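Local coordinates for putative methyltransferase protein (PDB 5BP9) that binds S-adenosyl-L-homocysteine and probably transfers methyl groups from S-adenosylmethionine to a substrate that remains unidentified, at residues T40-A45 against A147-L152; E46-G51 against I131-V136; L106-G111 against I164-N169. All blocks are in the same frame, centred on the assembly; numbering follows the deposited sequence.

Contact 1. Residues T40-A45 against A147-L152. With SAH (S-adenosyl-L-homocysteine), chain D.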
loop_
_atom_site.group_PDB
_atom_site.type_symbol
_atom_site.label_atom_id
_atom_site.label_comp_id
_atom_site.label_asym_id
_atom_site.label_seq_id
_atom_site.Cartn_x
_atom_site.Cartn_y
_atom_site.Cartn_z
ATOM N N THR A 40 -11.437 11.205 -4.358
ATOM C CA THR A 40 -12.396 10.728 -3.352
ATOM C C THR A 40 -12.950 9.351 -3.655
ATOM O O THR A 40 -13.648 8.794 -2.796
ATOM C CB THR A 40 -13.592 11.692 -3.189
ATOM O OG1 THR A 40 -14.328 11.776 -4.412
ATOM C CG2 THR A 40 -13.113 13.052 -2.827
ATOM N N SER A 41 -12.613 8.800 -4.836
ATOM C CA SER A 41 -13.230 7.563 -5.317
ATOM C C SER A 41 -13.028 6.362 -4.366
ATOM O O SER A 41 -11.931 6.124 -3.832
ATOM C CB SER A 41 -12.728 7.212 -6.720
ATOM O OG SER A 41 -11.311 7.130 -6.742
ATOM N N LEU A 42 -14.119 5.627 -4.170
ATOM C CA LEU A 42 -14.156 4.394 -3.402
ATOM C C LEU A 42 -14.558 3.255 -4.335
ATOM O O LEU A 42 -15.120 3.499 -5.435
ATOM C CB LEU A 42 -15.175 4.523 -2.266
ATOM C CG LEU A 42 -14.929 5.652 -1.255
ATOM C CD1 LEU A 42 -16.053 5.712 -0.249
ATOM C CD2 LEU A 42 -13.582 5.443 -0.566
ATOM N N LEU A 43 -14.269 2.021 -3.938
ATOM C CA LEU A 43 -14.699 0.870 -4.752
ATOM C C LEU A 43 -16.131 0.478 -4.388
ATOM O O LEU A 43 -16.444 0.326 -3.236
ATOM C CB LEU A 43 -13.803 -0.348 -4.541
ATOM C CG LEU A 43 -12.313 -0.143 -4.716
ATOM C CD1 LEU A 43 -11.580 -1.445 -4.460
ATOM C CD2 LEU A 43 -11.975 0.386 -6.097
ATOM N N PRO A 44 -16.995 0.300 -5.421
ATOM C CA PRO A 44 -18.289 -0.307 -5.109
ATOM C C PRO A 44 -18.094 -1.776 -4.769
ATOM O O PRO A 44 -17.231 -2.400 -5.338
ATOM C CB PRO A 44 -19.108 -0.161 -6.396
ATOM C CG PRO A 44 -18.171 0.206 -7.463
ATOM C CD PRO A 44 -16.837 0.586 -6.870
ATOM N N ALA A 45 -18.881 -2.310 -3.834
ATOM C CA ALA A 45 -18.735 -3.705 -3.402
ATOM C C ALA A 45 -18.862 -4.691 -4.565
ATOM O O ALA A 45 -18.186 -5.721 -4.582
ATOM C CB ALA A 45 -19.749 -4.031 -2.317
ATOM N N ALA A 147 -11.009 1.408 11.794
ATOM C CA ALA A 147 -10.950 1.111 10.350
ATOM C C ALA A 147 -12.002 1.947 9.632
ATOM O O ALA A 147 -13.180 1.897 9.998
ATOM C CB ALA A 147 -11.209 -0.357 10.093
ATOM N N ARG A 148 -11.582 2.667 8.579
ATOM C CA ARG A 148 -12.424 3.586 7.827
ATOM C C ARG A 148 -12.297 3.345 6.336
ATOM O O ARG A 148 -11.199 3.031 5.831
ATOM C CB ARG A 148 -12.020 5.028 8.094
ATOM C CG ARG A 148 -12.067 5.446 9.555
ATOM C CD ARG A 148 -11.346 6.783 9.711
ATOM N NE ARG A 148 -12.051 7.817 8.994
ATOM C CZ ARG A 148 -11.745 9.108 9.057
ATOM N NH1 ARG A 148 -10.706 9.525 9.790
ATOM N NH2 ARG A 148 -12.469 9.975 8.358
ATOM N N GLN A 149 -13.423 3.484 5.636
ATOM C CA GLN A 149 -13.446 3.435 4.177
ATOM C C GLN A 149 -13.272 4.862 3.651
ATOM O O GLN A 149 -14.219 5.648 3.593
ATOM C CB GLN A 149 -14.730 2.803 3.628
ATOM C CG GLN A 149 -14.614 2.489 2.143
ATOM C CD GLN A 149 -15.920 2.196 1.480
ATOM O OE1 GLN A 149 -16.998 2.386 2.053
ATOM N NE2 GLN A 149 -15.842 1.776 0.242
ATOM N N VAL A 150 -12.022 5.165 3.303
ATOM C CA VAL A 150 -11.699 6.466 2.770
ATOM C C VAL A 150 -10.434 6.360 1.915
ATOM O O VAL A 150 -9.551 5.533 2.147
ATOM C CB VAL A 150 -11.606 7.521 3.897
ATOM C CG1 VAL A 150 -10.448 7.194 4.831
ATOM C CG2 VAL A 150 -11.521 8.945 3.325
ATOM N N ASN A 151 -10.442 7.174 0.866
ATOM C CA ASN A 151 -9.315 7.289 -0.061
ATOM C C ASN A 151 -8.278 8.226 0.563
ATOM O O ASN A 151 -8.625 9.333 0.970
ATOM C CB ASN A 151 -9.809 7.857 -1.395
ATOM C CG ASN A 151 -8.785 7.751 -2.512
ATOM O OD1 ASN A 151 -7.622 8.113 -2.344
ATOM N ND2 ASN A 151 -9.225 7.286 -3.672
ATOM N N LEU A 152 -7.006 7.796 0.619
ATOM C CA LEU A 152 -5.922 8.617 1.132
ATOM C C LEU A 152 -5.942 10.051 0.594
ATOM O O LEU A 152 -5.645 10.996 1.331
ATOM C CB LEU A 152 -4.575 7.948 0.763
ATOM C CG LEU A 152 -3.291 8.704 1.130
ATOM C CD1 LEU A 152 -3.136 8.763 2.634
ATOM C CD2 LEU A 152 -2.079 8.055 0.488
HETATM N N SAH D . -1.546 -3.314 3.100
HETATM C CA SAH D . -2.316 -4.579 2.785
HETATM C CB SAH D . -2.992 -4.579 1.406
HETATM C CG SAH D . -2.092 -4.247 0.215
HETATM S SD SAH D . -3.031 -4.210 -1.285
HETATM C C SAH D . -1.418 -5.781 2.877
HETATM O O SAH D . -0.215 -5.658 3.085
HETATM O OXT SAH D . -1.838 -6.931 2.754
HETATM C "C5'" SAH D . -3.328 -2.473 -1.492
HETATM C "C4'" SAH D . -4.551 -1.988 -0.722
HETATM O "O4'" SAH D . -4.644 -0.558 -0.888
HETATM C "C3'" SAH D . -5.899 -2.547 -1.168
HETATM O "O3'" SAH D . -6.616 -3.072 -0.027
HETATM C "C2'" SAH D . -6.601 -1.359 -1.818
HETATM O "O2'" SAH D . -8.014 -1.390 -1.789
HETATM C "C1'" SAH D . -6.020 -0.187 -1.061
HETATM N N9 SAH D . -6.047 1.128 -1.719
HETATM C C8 SAH D . -5.788 1.383 -3.012
HETATM N N7 SAH D . -5.819 2.644 -3.325
HETATM C C5 SAH D . -6.099 3.277 -2.130
HETATM C C6 SAH D . -6.272 4.621 -1.771
HETATM N N6 SAH D . -6.159 5.635 -2.647
HETATM N N1 SAH D . -6.557 4.912 -0.471
HETATM C C2 SAH D . -6.677 3.894 0.407
HETATM N N3 SAH D . -6.527 2.579 0.169
HETATM C C4 SAH D . -6.249 2.325 -1.126
HETATM O O HOH W 1 -12.813 8.820 0.183
HETATM O O HOH W 2 -18.136 1.574 -1.496
#
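Ser41 and Asn151 meet through one direct hydrogen bond, and it is a well-formed one. Asn151 ND2 gives a proton to Ser41 O at 2.9 Å, with an N-H...O angle of 169°. The donor lies in the carbonyl plane on a lone pair, and the acceptor sits close to the plane of the Asn151 amide, so both flat groups are used in their preferred directions. The hydroxyl of Ser41 takes no part in this bond and turns back to Met38 O.

The same amide also serves the ligand. With CG anti to the backbone N (chi1 -168°), the Asn151 amide reaches between the 40-45 loop and the adenine: OD1 accepts a weak hydrogen bond from SAH N6 at 2.9 Å; it also accepts from Phe153 N. Next in the chain, Leu152 N donates a nearly straight bond to SAH N1, 3.1 Å long. Such reading of the adenine edge by the loop after a strand is in keeping with a Rossmann-like methyltransferase, in which the cofactor lies across the C-terminal ends of the parallel strands; here the loop follows 147-149, an outermost strand of the sheet.

Two waters add indirect links. One bridges Thr40 O and Asn151 N; the other accepts from Gln149 NE2 and donates to Leu43 O at 2.7 Å. Gln149 NE2 also donates to Ile131 O, which fixes the rotation of this amide.

Apolar contact falls to Leu42. Its side chain lies across the extended Gln149, CD1 being 3.9 Å from Gln149 CD, while the other branch, CD2, turns to the backbone and stands 4.0 Å from Val150 CA and 3.9 Å from Asn151 N.

Contact 2. Residues E46-G51 against I131-V136. With SAH (S-adenosyl-L-homocysteine), chain D.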
loop_
_atom_site.group_PDB
_atom_site.type_symbol
_atom_site.label_atom_id
_atom_site.label_comp_id
_atom_site.label_asym_id
_atom_site.label_seq_id
_atom_site.Cartn_x
_atom_site.Cartn_y
_atom_site.Cartn_z
ATOM N N GLU A 46 -19.697 -4.353 -5.540
ATOM C CA GLU A 46 -19.893 -5.181 -6.725
ATOM C C GLU A 46 -18.684 -5.216 -7.667
ATOM O O GLU A 46 -18.631 -6.065 -8.552
ATOM C CB GLU A 46 -21.155 -4.735 -7.500
ATOM C CG GLU A 46 -21.150 -3.291 -8.018
ATOM C CD GLU A 46 -21.851 -2.273 -7.113
ATOM O OE1 GLU A 46 -22.368 -1.268 -7.674
ATOM O OE2 GLU A 46 -21.856 -2.446 -5.858
ATOM N N LYS A 47 -17.728 -4.291 -7.469
ATOM C CA LYS A 47 -16.491 -4.235 -8.258
ATOM C C LYS A 47 -15.280 -4.221 -7.302
ATOM O O LYS A 47 -14.277 -3.533 -7.550
ATOM C CB LYS A 47 -16.477 -3.025 -9.212
ATOM C CG LYS A 47 -17.595 -3.032 -10.240
ATOM C CD LYS A 47 -17.593 -1.759 -11.075
ATOM C CE LYS A 47 -18.749 -1.775 -12.064
ATOM N NZ LYS A 47 -18.992 -0.466 -12.724
ATOM N N ASP A 48 -15.364 -5.022 -6.236
ATOM C CA ASP A 48 -14.327 -5.082 -5.196
ATOM C C ASP A 48 -13.826 -6.521 -5.061
ATOM O O ASP A 48 -14.155 -7.238 -4.089
ATOM C CB ASP A 48 -14.878 -4.568 -3.863
ATOM C CG ASP A 48 -13.861 -4.623 -2.739
ATOM O OD1 ASP A 48 -12.627 -4.816 -3.007
ATOM O OD2 ASP A 48 -14.317 -4.505 -1.583
ATOM N N PRO A 49 -13.022 -6.963 -6.033
ATOM C CA PRO A 49 -12.600 -8.382 -6.007
ATOM C C PRO A 49 -11.713 -8.769 -4.818
ATOM O O PRO A 49 -11.900 -9.850 -4.263
ATOM C CB PRO A 49 -11.829 -8.536 -7.326
ATOM C CG PRO A 49 -11.400 -7.121 -7.659
ATOM C CD PRO A 49 -12.531 -6.260 -7.236
HETATM N N MSE A 50 -10.752 -7.897 -4.444
HETATM C CA MSE A 50 -9.878 -8.244 -3.313
HETATM C C MSE A 50 -10.668 -8.265 -2.011
HETATM O O MSE A 50 -10.498 -9.190 -1.189
HETATM C CB MSE A 50 -8.667 -7.332 -3.245
HETATM C CG MSE A 50 -7.737 -7.670 -2.091
HETATM SE SE MSE A 50 -6.144 -6.523 -2.051
HETATM C CE MSE A 50 -4.950 -7.639 -3.112
ATOM N N GLY A 51 -11.526 -7.274 -1.797
ATOM C CA GLY A 51 -12.407 -7.279 -0.628
ATOM C C GLY A 51 -13.293 -8.509 -0.578
ATOM O O GLY A 51 -13.498 -9.116 0.480
ATOM N N ILE A 131 -9.988 1.855 0.514
ATOM C CA ILE A 131 -11.119 2.186 -0.371
ATOM C C ILE A 131 -12.081 1.012 -0.599
ATOM O O ILE A 131 -13.153 1.215 -1.154
ATOM C CB ILE A 131 -10.648 2.731 -1.732
ATOM C CG1 ILE A 131 -9.745 1.722 -2.455
ATOM C CG2 ILE A 131 -9.963 4.091 -1.539
ATOM C CD1 ILE A 131 -9.365 2.113 -3.877
ATOM N N SER A 132 -11.685 -0.195 -0.185
ATOM C CA SER A 132 -12.471 -1.422 -0.376
ATOM C C SER A 132 -13.518 -1.550 0.739
ATOM O O SER A 132 -13.135 -1.692 1.906
ATOM C CB SER A 132 -11.569 -2.649 -0.348
ATOM O OG SER A 132 -12.322 -3.836 -0.147
ATOM N N PRO A 133 -14.818 -1.590 0.388
ATOM C CA PRO A 133 -15.806 -1.662 1.475
ATOM C C PRO A 133 -15.791 -2.987 2.205
ATOM O O PRO A 133 -15.961 -3.021 3.435
ATOM C CB PRO A 133 -17.142 -1.436 0.769
ATOM C CG PRO A 133 -16.885 -1.838 -0.641
ATOM C CD PRO A 133 -15.464 -1.473 -0.924
ATOM N N LEU A 134 -15.562 -4.074 1.480
ATOM C CA LEU A 134 -15.560 -5.393 2.081
ATOM C C LEU A 134 -14.307 -5.618 2.945
ATOM O O LEU A 134 -14.361 -6.337 3.956
ATOM C CB LEU A 134 -15.727 -6.475 1.005
ATOM C CG LEU A 134 -17.113 -6.525 0.359
ATOM C CD1 LEU A 134 -17.120 -7.328 -0.931
ATOM C CD2 LEU A 134 -18.131 -7.067 1.351
ATOM N N SER A 135 -13.179 -5.001 2.573
ATOM C CA SER A 135 -11.982 -5.050 3.397
ATOM C C SER A 135 -12.212 -4.339 4.720
ATOM O O SER A 135 -11.846 -4.863 5.770
ATOM C CB SER A 135 -10.789 -4.459 2.664
ATOM O OG SER A 135 -10.490 -5.195 1.481
ATOM N N VAL A 136 -12.830 -3.167 4.669
ATOM C CA VAL A 136 -13.151 -2.427 5.890
ATOM C C VAL A 136 -14.119 -3.206 6.792
ATOM O O VAL A 136 -13.913 -3.248 8.030
ATOM C CB VAL A 136 -13.630 -0.997 5.560
ATOM C CG1 VAL A 136 -14.198 -0.282 6.784
ATOM C CG2 VAL A 136 -12.498 -0.193 4.916
HETATM N N SAH D . -1.546 -3.314 3.100
HETATM C CA SAH D . -2.316 -4.579 2.785
HETATM C CB SAH D . -2.992 -4.579 1.406
HETATM C CG SAH D . -2.092 -4.247 0.215
HETATM S SD SAH D . -3.031 -4.210 -1.285
HETATM C C SAH D . -1.418 -5.781 2.877
HETATM O O SAH D . -0.215 -5.658 3.085
HETATM O OXT SAH D . -1.838 -6.931 2.754
HETATM C "C5'" SAH D . -3.328 -2.473 -1.492
HETATM C "C4'" SAH D . -4.551 -1.988 -0.722
HETATM O "O4'" SAH D . -4.644 -0.558 -0.888
HETATM C "C3'" SAH D . -5.899 -2.547 -1.168
HETATM O "O3'" SAH D . -6.616 -3.072 -0.027
HETATM C "C2'" SAH D . -6.601 -1.359 -1.818
HETATM O "O2'" SAH D . -8.014 -1.390 -1.789
HETATM C "C1'" SAH D . -6.020 -0.187 -1.061
HETATM N N9 SAH D . -6.047 1.128 -1.719
HETATM C C8 SAH D . -5.788 1.383 -3.012
HETATM N N7 SAH D . -5.819 2.644 -3.325
HETATM C C5 SAH D . -6.099 3.277 -2.130
HETATM C C6 SAH D . -6.272 4.621 -1.771
HETATM N N6 SAH D . -6.159 5.635 -2.647
HETATM N N1 SAH D . -6.557 4.912 -0.471
HETATM C C2 SAH D . -6.677 3.894 0.407
HETATM N N3 SAH D . -6.527 2.579 0.169
HETATM C C4 SAH D . -6.249 2.325 -1.126
#
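Asp48 and Ser132 point their side chains at each other, carboxylate to hydroxyl. Ser132 OG donates to Asp48 OD2 at a short 2.5 Å, arriving on the syn side and 20° out of the carboxylate plane. Asp48 holds CG anti to its backbone N (chi1 179°), carrying the carboxylate across to the start of helix 133-142. There OD2 has a second, weak donor in Leu134 N, 3.3 Å away. OD1 serves its own helix instead: Gly51 N donates to it from above the carboxylate plane, making Asp48 the N-cap of helix 49-60.

Ser132 plays the same part in the turn between strand 125-130 and helix 133-142. Its OG accepts from Ser135 N at 3.1 Å, so the hydroxyl that donates to Asp48 also caps this helix. Its N donates to Asp130, which binds S-adenosyl-L-homocysteine, placing the contact in that site's second shell.

Further packing surrounds this polar centre. The Pro133 ring approaches from the direction opposite to Asp48 and brings CD to 3.3 Å from OD2. Leu134 points its CB at Gly51 O, 3.5 Å off, and Ser135 OG packs equally near Gly51 CA. Because Gly51 has no side chain, the two helix starts can approach until its CA is 4.6 Å from that of Leu134.

Neighbouring Met50 and Ile131 line the pockets of S-adenosyl-L-homocysteine and of the bound polyether. Buried as it is, the carboxylate of Asp48 is met by a hydroxyl and by peptide N-H groups from both helix starts; the two helix dipoles would be expected to favour its ionised form.

Contact 3. Residues L106-G111 against I164-N169. With SAH (S-adenosyl-L-homocysteine), chain D.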
loop_
_atom_site.group_PDB
_atom_site.type_symbol
_atom_site.label_atom_id
_atom_site.label_comp_id
_atom_site.label_asym_id
_atom_site.label_seq_id
_atom_site.Cartn_x
_atom_site.Cartn_y
_atom_site.Cartn_z
ATOM N N LEU A 106 -0.900 5.790 10.936
ATOM C CA LEU A 106 -1.850 5.557 9.842
ATOM C C LEU A 106 -1.399 4.355 9.015
ATOM O O LEU A 106 -0.289 4.369 8.444
ATOM C CB LEU A 106 -1.947 6.792 8.920
ATOM C CG LEU A 106 -2.909 6.648 7.735
ATOM C CD1 LEU A 106 -4.338 6.417 8.216
ATOM C CD2 LEU A 106 -2.815 7.873 6.839
ATOM N N ASP A 107 -2.253 3.345 8.952
ATOM C CA ASP A 107 -2.048 2.169 8.094
ATOM C C ASP A 107 -2.820 2.383 6.779
ATOM O O ASP A 107 -4.047 2.216 6.730
ATOM C CB ASP A 107 -2.513 0.916 8.862
ATOM C CG ASP A 107 -2.277 -0.362 8.132
ATOM O OD1 ASP A 107 -1.698 -0.362 7.034
ATOM O OD2 ASP A 107 -2.707 -1.402 8.692
ATOM N N VAL A 108 -2.080 2.782 5.736
ATOM C CA VAL A 108 -2.682 3.151 4.438
ATOM C C VAL A 108 -2.892 1.896 3.593
ATOM O O VAL A 108 -1.949 1.113 3.360
ATOM C CB VAL A 108 -1.776 4.117 3.655
ATOM C CG1 VAL A 108 -2.414 4.494 2.334
ATOM C CG2 VAL A 108 -1.432 5.354 4.467
ATOM N N GLY A 109 -4.122 1.717 3.106
ATOM C CA GLY A 109 -4.471 0.574 2.256
ATOM C C GLY A 109 -4.358 -0.697 3.066
ATOM O O GLY A 109 -3.659 -1.641 2.705
ATOM N N ALA A 110 -5.039 -0.702 4.210
ATOM C CA ALA A 110 -4.808 -1.703 5.249
ATOM C C ALA A 110 -5.324 -3.129 4.954
ATOM O O ALA A 110 -4.976 -4.098 5.652
ATOM C CB ALA A 110 -5.339 -1.156 6.551
ATOM N N GLY A 111 -6.180 -3.255 3.939
ATOM C CA GLY A 111 -6.590 -4.566 3.450
ATOM C C GLY A 111 -7.331 -5.376 4.480
ATOM O O GLY A 111 -8.353 -4.921 4.981
ATOM N N ILE A 164 3.282 7.189 9.173
ATOM C CA ILE A 164 2.397 6.774 8.080
ATOM C C ILE A 164 3.019 5.543 7.417
ATOM O O ILE A 164 4.151 5.602 6.938
ATOM C CB ILE A 164 2.170 7.906 7.076
ATOM C CG1 ILE A 164 1.503 9.112 7.807
ATOM C CG2 ILE A 164 1.311 7.398 5.909
ATOM C CD1 ILE A 164 1.242 10.324 6.932
ATOM N N LEU A 165 2.281 4.428 7.435
ATOM C CA LEU A 165 2.767 3.149 6.901
ATOM C C LEU A 165 2.166 2.882 5.537
ATOM O O LEU A 165 0.954 2.848 5.391
ATOM C CB LEU A 165 2.394 1.982 7.820
ATOM C CG LEU A 165 2.984 1.961 9.215
ATOM C CD1 LEU A 165 2.438 0.769 9.981
ATOM C CD2 LEU A 165 4.500 1.898 9.133
HETATM N N MSE A 166 3.047 2.703 4.544
HETATM C CA MSE A 166 2.634 2.312 3.197
HETATM C C MSE A 166 3.419 1.093 2.833
HETATM O O MSE A 166 4.560 1.169 2.337
HETATM C CB MSE A 166 2.885 3.487 2.310
HETATM C CG MSE A 166 1.942 4.601 2.734
HETATM SE SE MSE A 166 2.220 6.203 1.658
HETATM C CE MSE A 166 1.101 5.607 0.136
ATOM N N LEU A 167 2.812 -0.059 3.119
ATOM C CA LEU A 167 3.493 -1.360 3.028
ATOM C C LEU A 167 2.853 -2.294 1.998
ATOM O O LEU A 167 1.698 -2.129 1.655
ATOM C CB LEU A 167 3.515 -2.011 4.399
ATOM C CG LEU A 167 4.227 -1.212 5.496
ATOM C CD1 LEU A 167 4.099 -1.962 6.824
ATOM C CD2 LEU A 167 5.678 -0.925 5.173
HETATM N N MSE A 168 3.647 -3.270 1.567
HETATM C CA MSE A 168 3.295 -4.226 0.520
HETATM C C MSE A 168 3.264 -3.488 -0.805
HETATM O O MSE A 168 2.204 -3.311 -1.446
HETATM C CB MSE A 168 2.014 -4.980 0.846
HETATM C CG MSE A 168 2.042 -6.358 0.195
HETATM SE SE MSE A 168 2.196 -6.164 -1.763
HETATM C CE MSE A 168 2.422 -8.085 -2.140
ATOM N N ASN A 169 4.452 -3.103 -1.247
ATOM C CA ASN A 169 4.603 -2.150 -2.327
ATOM C C ASN A 169 3.772 -0.912 -2.052
ATOM O O ASN A 169 2.812 -0.589 -2.772
ATOM C CB ASN A 169 4.273 -2.720 -3.710
ATOM C CG ASN A 169 4.782 -1.817 -4.797
ATOM O OD1 ASN A 169 5.963 -1.482 -4.793
ATOM N ND2 ASN A 169 3.905 -1.369 -5.705
HETATM N N SAH D . -1.546 -3.314 3.100
HETATM C CA SAH D . -2.316 -4.579 2.785
HETATM C CB SAH D . -2.992 -4.579 1.406
HETATM C CG SAH D . -2.092 -4.247 0.215
HETATM S SD SAH D . -3.031 -4.210 -1.285
HETATM C C SAH D . -1.418 -5.781 2.877
HETATM O O SAH D . -0.215 -5.658 3.085
HETATM O OXT SAH D . -1.838 -6.931 2.754
HETATM C "C5'" SAH D . -3.328 -2.473 -1.492
HETATM C "C4'" SAH D . -4.551 -1.988 -0.722
HETATM O "O4'" SAH D . -4.644 -0.558 -0.888
HETATM C "C3'" SAH D . -5.899 -2.547 -1.168
HETATM O "O3'" SAH D . -6.616 -3.072 -0.027
HETATM C "C2'" SAH D . -6.601 -1.359 -1.818
HETATM O "O2'" SAH D . -8.014 -1.390 -1.789
HETATM C "C1'" SAH D . -6.020 -0.187 -1.061
HETATM N N9 SAH D . -6.047 1.128 -1.719
HETATM C C8 SAH D . -5.788 1.383 -3.012
HETATM N N7 SAH D . -5.819 2.644 -3.325
HETATM C C5 SAH D . -6.099 3.277 -2.130
HETATM C C6 SAH D . -6.272 4.621 -1.771
HETATM N N6 SAH D . -6.159 5.635 -2.647
HETATM N N1 SAH D . -6.557 4.912 -0.471
HETATM C C2 SAH D . -6.677 3.894 0.407
HETATM N N3 SAH D . -6.527 2.579 0.169
HETATM C C4 SAH D . -6.249 2.325 -1.126
HETATM O O HOH W 3 0.333 -0.102 4.507
HETATM O O HOH W 4 -0.848 -0.771 1.469
#
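Val108 lies beside Leu165, Ile164 and Met166, and its side chain runs outward from the strand. CB sits 3.5 Å from Leu165 O and 3.9 Å from Met166 CG, which also lies near Val108 CG2. From there the branches part. CG2, anti to the carbonyl carbon, crosses to the neighbouring strand and meets Ile164 CG2 at 3.7 Å. CG1, anti to the backbone N (chi1 -179°), is directed instead to Leu152, in the loop that reads the adenine.

Beneath these side chains two parallel strands are regularly joined. Leu165 N donates to Leu106 O at 2.8 Å, and Val108 N donates to Leu165 O at 3.1 Å, so Leu165 uses its N-H and C=O on the same neighbouring strand, one to each side of Asp107. Leu106 pairs with Ile164 on one face of the sheet, Asp107 with Leu165 on the other, where helix 114-121 packs. The strands are 104-108 and 161-166, central members of the Rossmann-like sheet.

Past Val108 the first segment enters the glycine-rich turn, whose Gly111 fits a GxGxxA-type pattern, and waters take over the links between the two segments. One water accepts from Leu167 N at 2.8 Å and lies near Val108 O. Another accepts from the amino group of the ligand and lies 2.9 Å from Leu167 O. That amino group donates directly to Gly109 O, 2.7 Å away.

Where the ladder ends, backbone carbonyls turn from partner strand to ligand and water; an array of such oxygens would be expected to favour a protonated amino group on the homocysteine moiety.

Overall arrangement
Contacts 1 and 3 reach the same seven-stranded sheet at different depths: contact 3 joins two central strands in the buried core, whereas contact 1 lays an N-terminal loop on the end of an outermost strand at the surface. Contact 2, buried but off the sheet, brings two helix starts together. Their chemistry follows: a backbone ladder with apolar side chains in contact 3, a shared carboxylate and hydroxyl in contact 2, one hydrogen bond from a side-chain amide, with bridging waters, in contact 1. A probable hydrogen bond from Leu43 N to Ile131 O links contacts 1 and 2, while Ser135 CB packs on Gly111 O between contacts 2 and 3. All three touch the bound S-adenosyl-L-homocysteine.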